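Local atomic coordinates of Alr1585 protein (Nostoc sp., PDB entry 5C2I), a protein that probably uses a bound haem and peroxide to oxidise dyes and other substrates, as a dye-decolorizing (DyP-type) peroxidase. Residues A[195-198]-A[202-205]; A[284-289]-A[296-301]; A[292-297]-A[303-308]. The protein carries 1 engineered substitution. All blocks are in the same frame, centred on the assembly; numbering follows the deposited sequence.

Interaction 1. Residues A[195-198]-A[202-205]; sequences IIEH and VHGV. Engineered in segment 202-205: His-203 (natural residue Asp). With HEM (protoporphyrin IX containing Fe), chain E.
Glu-197 lays its CB over one face of the His-203 ring, 4.3 Å from the ring centroid and 26° off the ring normal, a CH-pi contact. His-203 is an engineered residue, an aspartate in nature. Its CG stands anti to the backbone N (chi1 -161°), which swings the imidazole out toward the porphyrin: His-203 CD2 comes 3.2 Å from HEM C4A, and that haem atom lies at the edge of the imidazole. His-203 NE2 hydrogen-bonds at 2.8 Å to water 1, which binds the haem iron, HEM FE, at 2.3 Å. The carboxylate of Glu-197 is set almost perpendicular to the imidazole, 82° between planes. It bends away from the ring and is held by the backbone N-H groups of Phe-199 and Phe-201 and by Gln-261. Next to the histidine, Gly-204 N donates to the propionate oxygen HEM O2A at 2.7 Å, from a backbone conformation that calls for glycine.

One shell back, Ile-195 O accepts His-203 N at 2.9 Å and also receives a CA-H...O contact from Val-202 CA at 3.2 Å. The backbones of Ile-196 and Val-202 form a single beta bridge, their CG2 methyls packed beside it. The short, weakly bonded strand 195-196 borders strand 177-189, so the loop is tied to the edge of a sheet. Such a loop over the haem is the GXXDG signature of DyP-type peroxidases, with its aspartate replaced here.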
# COMPACT_ATOMS: atom_id res chain seq x y z
N ILE A 195 16.04 5.34 4.59
CA ILE A 195 16.91 5.11 3.43
C ILE A 195 18.06 4.21 3.86
O ILE A 195 18.77 4.51 4.84
CB ILE A 195 17.48 6.42 2.87
CG1 ILE A 195 16.34 7.31 2.35
CG2 ILE A 195 18.55 6.16 1.80
CD1 ILE A 195 16.79 8.69 1.91
N ILE A 196 18.29 3.12 3.12
CA ILE A 196 19.30 2.16 3.50
C ILE A 196 20.23 1.88 2.32
O ILE A 196 19.98 2.29 1.17
CB ILE A 196 18.71 0.83 4.02
CG1 ILE A 196 17.75 0.19 2.98
CG2 ILE A 196 17.98 1.07 5.34
CD1 ILE A 196 17.44 -1.26 3.24
N GLU A 197 21.31 1.18 2.60
CA GLU A 197 22.14 0.59 1.55
C GLU A 197 21.86 -0.93 1.60
O GLU A 197 21.18 -1.42 2.50
CB GLU A 197 23.60 0.96 1.75
CG GLU A 197 24.16 0.68 3.13
CD GLU A 197 24.29 -0.82 3.39
OE1 GLU A 197 24.75 -1.55 2.50
OE2 GLU A 197 23.91 -1.29 4.48
N HIS A 198 22.33 -1.67 0.61
CA HIS A 198 21.93 -3.07 0.42
C HIS A 198 22.20 -4.02 1.57
O HIS A 198 21.52 -5.01 1.68
CB HIS A 198 22.60 -3.61 -0.85
CG HIS A 198 21.82 -3.34 -2.10
ND1 HIS A 198 22.19 -2.40 -3.03
CD2 HIS A 198 20.68 -3.90 -2.56
CE1 HIS A 198 21.29 -2.36 -4.00
NE2 HIS A 198 20.38 -3.28 -3.75
N VAL A 202 20.85 1.87 7.60
CA VAL A 202 20.46 3.24 7.27
C VAL A 202 21.69 4.00 6.81
O VAL A 202 22.78 3.84 7.37
CB VAL A 202 19.81 3.94 8.46
CG1 VAL A 202 19.45 5.37 8.11
CG2 VAL A 202 18.53 3.21 8.78
N HIS A 203 21.51 4.82 5.78
CA HIS A 203 22.65 5.37 5.05
C HIS A 203 22.42 6.81 4.72
O HIS A 203 21.30 7.19 4.32
CB HIS A 203 22.85 4.55 3.77
CG HIS A 203 24.21 4.71 3.17
ND1 HIS A 203 24.40 4.91 1.84
CD2 HIS A 203 25.44 4.71 3.72
CE1 HIS A 203 25.70 4.99 1.58
NE2 HIS A 203 26.34 4.90 2.71
N GLY A 204 23.48 7.61 4.85
CA GLY A 204 23.41 9.05 4.61
C GLY A 204 23.19 9.85 5.87
O GLY A 204 22.84 11.02 5.78
N VAL A 205 23.40 9.25 7.04
CA VAL A 205 23.07 9.90 8.30
C VAL A 205 24.01 11.11 8.58
O VAL A 205 23.53 12.22 8.87
CB VAL A 205 23.15 8.92 9.48
CG1 VAL A 205 22.85 9.63 10.77
CG2 VAL A 205 22.22 7.73 9.28
CHA HEM E . 28.96 6.27 6.75
CHB HEM E . 27.84 2.24 4.35
CHC HEM E . 31.39 3.17 1.19
CHD HEM E . 32.63 7.04 3.76
C1A HEM E . 28.36 5.08 6.39
C2A HEM E . 27.30 4.44 7.10
C3A HEM E . 26.99 3.31 6.43
C4A HEM E . 27.83 3.27 5.29
CMA HEM E . 25.92 2.31 6.75
CAA HEM E . 26.62 4.92 8.39
CBA HEM E . 25.43 5.87 8.26
CGA HEM E . 25.89 7.13 7.58
O1A HEM E . 26.43 8.08 8.21
O2A HEM E . 25.72 7.22 6.36
C1B HEM E . 28.70 2.19 3.25
C2B HEM E . 28.66 1.17 2.24
C3B HEM E . 29.60 1.44 1.35
C4B HEM E . 30.28 2.63 1.86
CMB HEM E . 27.68 0.04 2.22
CAB HEM E . 29.96 0.78 0.07
CBB HEM E . 29.12 0.03 -0.65
C1C HEM E . 32.09 4.30 1.64
C2C HEM E . 33.26 4.79 1.11
C3C HEM E . 33.63 5.88 1.86
C4C HEM E . 32.63 6.05 2.83
CMC HEM E . 34.01 4.29 -0.10
CAC HEM E . 34.81 6.73 1.76
CBC HEM E . 36.01 6.42 1.33
C1D HEM E . 31.62 7.17 4.71
C2D HEM E . 31.59 8.30 5.64
C3D HEM E . 30.61 8.07 6.50
C4D HEM E . 30.01 6.80 6.04
CMD HEM E . 32.51 9.51 5.66
CAD HEM E . 30.18 8.98 7.61
CBD HEM E . 30.96 8.77 8.91
CGD HEM E . 30.49 9.74 9.94
O1D HEM E . 30.12 9.26 11.01
O2D HEM E . 30.48 11.00 9.75
NA HEM E . 28.73 4.31 5.32
NB HEM E . 29.71 2.96 3.01
NC HEM E . 31.75 5.01 2.75
ND HEM E . 30.70 6.25 5.03
FE HEM E . 30.25 4.64 4.07
O HOH W 1 28.94 5.80 2.52

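Interaction 2. Residues A[284-289]-A[296-301]; sequences AGALIV and TPVTLS
Val-298 meets segment 284-289, the end of helix 281-289, through both of its methyl groups, and the apolar part of the contact rests on this one residue. Val-298 CG2 lies 3.8 Å from Ala-286 CB, the methyl that points toward the facing loop. The same CG2 touches Leu-287 CD2 at 4.1 Å, the two side chains crossing at about a right angle. The CA-CB bond of Leu-287 points away from the loop, but its CD2 branch, not the extended CD1 (chi2 177°), comes back to the valine. Val-298 CG1 sits between the backbone N and the carbonyl carbon (chi1 76°) and meets a polar atom, Ala-286 O, at 3.6 Å.

No hydrogen bond runs directly between the two segments; each keeps its backbone bonds to itself or to third parties. Within the helix, Val-289 N donates to Gly-285 O at 3.0 Å. In the loop, Leu-300 N reaches Pro-297 O at 3.0 Å, a tight bend that presents Val-298 to the helix. Val-298 O is taken by Trp-434 NE1, and its backbone is also bonded to that of Gly-290, just past the helix.

On its other flanks the helix packs through Ile-288 on helix 263-277 and on Trp-430 of strand 428-431, while Leu-300 and Ser-301 of the loop pack on Val-220 and Val-216, on helix 212-221 of the second subunit.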
# COMPACT_ATOMS: atom_id res chain seq x y z
N ALA A 284 26.76 -7.71 16.07
CA ALA A 284 27.87 -7.98 15.12
C ALA A 284 27.85 -6.98 13.95
O ALA A 284 28.88 -6.44 13.55
CB ALA A 284 27.81 -9.42 14.62
N GLY A 285 26.68 -6.79 13.35
CA GLY A 285 26.49 -5.77 12.32
C GLY A 285 26.94 -4.38 12.75
O GLY A 285 27.68 -3.71 12.03
N ALA A 286 26.53 -3.97 13.96
CA ALA A 286 26.90 -2.69 14.49
C ALA A 286 28.41 -2.55 14.74
O ALA A 286 28.97 -1.45 14.59
CB ALA A 286 26.15 -2.41 15.77
N LEU A 287 29.08 -3.63 15.06
CA LEU A 287 30.54 -3.60 15.21
C LEU A 287 31.29 -3.46 13.88
O LEU A 287 32.41 -2.95 13.82
CB LEU A 287 31.03 -4.87 15.94
CG LEU A 287 30.52 -5.07 17.36
CD1 LEU A 287 31.00 -6.37 17.97
CD2 LEU A 287 30.92 -3.90 18.27
N ILE A 288 30.69 -3.96 12.82
CA ILE A 288 31.28 -3.85 11.49
C ILE A 288 31.13 -2.39 11.02
O ILE A 288 32.08 -1.77 10.54
CB ILE A 288 30.56 -4.79 10.48
CG1 ILE A 288 30.79 -6.27 10.80
CG2 ILE A 288 31.01 -4.51 9.04
CD1 ILE A 288 29.71 -7.18 10.25
N VAL A 289 29.91 -1.86 11.13
CA VAL A 289 29.56 -0.59 10.53
C VAL A 289 29.82 0.60 11.44
O VAL A 289 30.23 1.66 10.94
CB VAL A 289 28.09 -0.59 10.09
CG1 VAL A 289 27.63 0.79 9.66
CG2 VAL A 289 27.89 -1.60 8.96
N THR A 296 21.37 3.39 15.13
CA THR A 296 21.82 3.55 16.48
C THR A 296 23.37 3.45 16.54
O THR A 296 23.93 2.41 16.18
CB THR A 296 21.21 2.47 17.43
OG1 THR A 296 19.77 2.59 17.43
CG2 THR A 296 21.70 2.65 18.85
N PRO A 297 24.06 4.48 17.07
CA PRO A 297 25.53 4.39 17.16
C PRO A 297 25.98 3.37 18.21
O PRO A 297 25.49 3.38 19.35
CB PRO A 297 25.95 5.80 17.61
CG PRO A 297 24.80 6.67 17.20
CD PRO A 297 23.58 5.82 17.42
N VAL A 298 26.86 2.46 17.81
CA VAL A 298 27.29 1.41 18.71
C VAL A 298 28.19 1.98 19.82
O VAL A 298 28.35 1.33 20.85
CB VAL A 298 27.98 0.24 17.94
CG1 VAL A 298 29.39 0.61 17.53
CG2 VAL A 298 27.98 -1.04 18.79
N THR A 299 28.74 3.18 19.65
CA THR A 299 29.49 3.81 20.75
C THR A 299 28.54 4.11 21.92
O THR A 299 28.97 4.15 23.04
CB THR A 299 30.34 5.04 20.30
OG1 THR A 299 31.28 5.35 21.32
CG2 THR A 299 29.48 6.25 20.01
N LEU A 300 27.25 4.30 21.61
CA LEU A 300 26.29 4.70 22.62
C LEU A 300 25.48 3.56 23.19
O LEU A 300 24.91 3.71 24.26
CB LEU A 300 25.32 5.75 22.04
CG LEU A 300 25.93 7.06 21.52
CD1 LEU A 300 24.82 7.98 21.04
CD2 LEU A 300 26.78 7.76 22.58
N SER A 301 25.40 2.43 22.50
CA SER A 301 24.48 1.39 22.87
C SER A 301 24.93 0.06 22.35
O SER A 301 25.43 -0.03 21.24
CB SER A 301 23.07 1.68 22.28
OG SER A 301 22.15 0.69 22.67

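Interaction 3. Residues A[292-297]-A[303-308]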
# COMPACT_ATOMS: atom_id res chain seq x y z
N PHE A 292 24.04 0.20 14.37
CA PHE A 292 23.02 -0.81 14.07
C PHE A 292 22.34 -0.49 12.78
O PHE A 292 22.47 0.63 12.26
CB PHE A 292 22.01 -0.88 15.21
CG PHE A 292 22.56 -1.54 16.44
CD1 PHE A 292 23.25 -0.80 17.40
CD2 PHE A 292 22.42 -2.91 16.63
CE1 PHE A 292 23.79 -1.41 18.53
CE2 PHE A 292 22.96 -3.51 17.76
CZ PHE A 292 23.64 -2.76 18.70
N ALA A 293 21.62 -1.47 12.25
CA ALA A 293 20.87 -1.32 11.01
C ALA A 293 19.99 -0.07 11.03
O ALA A 293 19.91 0.63 10.03
CB ALA A 293 20.05 -2.57 10.71
N ASP A 294 19.37 0.23 12.18
CA ASP A 294 18.45 1.38 12.26
C ASP A 294 19.16 2.72 12.37
O ASP A 294 18.51 3.76 12.33
CB ASP A 294 17.42 1.23 13.40
CG ASP A 294 18.06 1.19 14.79
OD1 ASP A 294 18.81 2.11 15.10
OD2 ASP A 294 17.76 0.31 15.58
N GLY A 295 20.49 2.70 12.53
CA GLY A 295 21.26 3.90 12.72
C GLY A 295 21.80 4.17 14.12
O GLY A 295 22.63 5.08 14.29
N THR A 296 21.37 3.39 15.13
CA THR A 296 21.82 3.55 16.48
C THR A 296 23.37 3.45 16.54
O THR A 296 23.93 2.41 16.18
CB THR A 296 21.21 2.47 17.43
OG1 THR A 296 19.77 2.59 17.43
CG2 THR A 296 21.70 2.65 18.85
N PRO A 297 24.06 4.48 17.07
CA PRO A 297 25.53 4.39 17.16
C PRO A 297 25.98 3.37 18.21
O PRO A 297 25.49 3.38 19.35
CB PRO A 297 25.95 5.80 17.61
CG PRO A 297 24.80 6.67 17.20
CD PRO A 297 23.58 5.82 17.42
N ILE A 303 22.50 -2.20 22.04
CA ILE A 303 21.23 -2.65 21.46
C ILE A 303 20.70 -1.62 20.49
O ILE A 303 20.97 -0.39 20.63
CB ILE A 303 20.16 -2.95 22.54
CG1 ILE A 303 19.83 -1.70 23.38
CG2 ILE A 303 20.63 -4.10 23.46
CD1 ILE A 303 18.57 -1.82 24.23
N PRO A 304 19.97 -2.08 19.48
CA PRO A 304 19.31 -1.11 18.63
C PRO A 304 18.19 -0.36 19.35
O PRO A 304 17.57 -0.89 20.28
CB PRO A 304 18.70 -1.97 17.52
CG PRO A 304 18.46 -3.26 18.17
CD PRO A 304 19.52 -3.46 19.22
N THR A 305 17.98 0.89 18.97
CA THR A 305 16.92 1.70 19.59
C THR A 305 15.77 1.97 18.64
O THR A 305 14.72 2.45 19.09
CB THR A 305 17.44 3.04 20.17
OG1 THR A 305 17.96 3.87 19.13
CG2 THR A 305 18.50 2.80 21.19
N TYR A 306 15.95 1.64 17.36
CA TYR A 306 14.88 1.69 16.37
C TYR A 306 14.32 3.09 16.11
O TYR A 306 13.19 3.21 15.68
CB TYR A 306 13.72 0.71 16.68
CG TYR A 306 14.23 -0.72 16.76
CD1 TYR A 306 14.67 -1.39 15.60
CD2 TYR A 306 14.28 -1.39 17.97
CE1 TYR A 306 15.14 -2.69 15.67
CE2 TYR A 306 14.73 -2.69 18.04
CZ TYR A 306 15.19 -3.33 16.87
OH TYR A 306 15.65 -4.64 16.95
N ALA A 307 15.08 4.15 16.40
CA ALA A 307 14.63 5.50 16.06
C ALA A 307 14.66 5.71 14.56
O ALA A 307 15.70 5.50 13.89
CB ALA A 307 15.46 6.58 16.78
N VAL A 308 13.52 6.11 14.01
CA VAL A 308 13.38 6.30 12.56
C VAL A 308 14.36 7.37 12.07
O VAL A 308 14.98 7.18 11.00
CB VAL A 308 11.94 6.67 12.16
CG1 VAL A 308 11.85 7.05 10.69
CG2 VAL A 308 11.00 5.51 12.46
O HOH W 2 18.05 4.84 15.36
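Phe-292 offers one face of its ring to the peptide joining Ile-303 to Pro-304. Pro-304 N sits over the centre of that ring, and Pro-304 CD makes a CH-pi contact 4.2 Å from the Phe-292 centroid, 28° off the normal. Another proline atom, Pro-304 CB, comes within 3.1 Å of Asp-294 OD2, with the two side chains crossing at about a right angle. Asp-294 holds CG between its backbone N and carbonyl carbon (chi1 64°), which aims the carboxylate at 304-306. There OD2 takes a weak bond, 2.9 Å long and bent to 140°, from Tyr-306 N.

Asp-294 OD1 faces back into its own segment, where Thr-296 N meets it nearly head-on at 2.9 Å. This is an Asx turn that overlaps the end of the type I beta turn from Phe-292 to Gly-295. The Thr-296 hydroxyl reaches the syn lone pair of the same Asp-294 OD1, with OG1 at 2.6 Å.

Having given its proton there, Thr-296 OG1 serves as acceptor across the contact, for Thr-305 N at 2.9 Å and for Thr-305 OG1 at 2.8 Å. A valine here lacks the hydroxyl, and both Thr-305 donors would probably be left without this acceptor and Asp-294 OD1 with one donor fewer. Water 2 lies within hydrogen-bonding distance of both Asp-294 OD1 and Ala-307 O and can link the two segments. On the outer side the second subunit closes in: its Asn-221 hydrogen-bonds to Thr-305 OG1, and its Arg-84 makes a cation-pi contact with the Tyr-306 ring.

The three contacts illustrate how chemistry follows location. Interactions 1 and 2 are buried, interaction 3 only partly so. Interaction 1 works on the haem itself, through ring, water and backbone bonds; interaction 2 has no hydrogen bond between its segments and rests on van der Waals packing, including a methyl against a carbonyl oxygen; interaction 3, with polar as well as packing contacts to the second subunit, relies on a polar network. Interactions 2 and 3 share Thr-296 and Pro-297, and both touch the second subunit. They meet where Ala-286 CB packs 3.6 Å from Phe-292 N. Interaction 1 meets interaction 3 one residue further on, where Val-202 N probably hydrogen-bonds to Ala-293 O at 2.9 Å, but does not touch interaction 2.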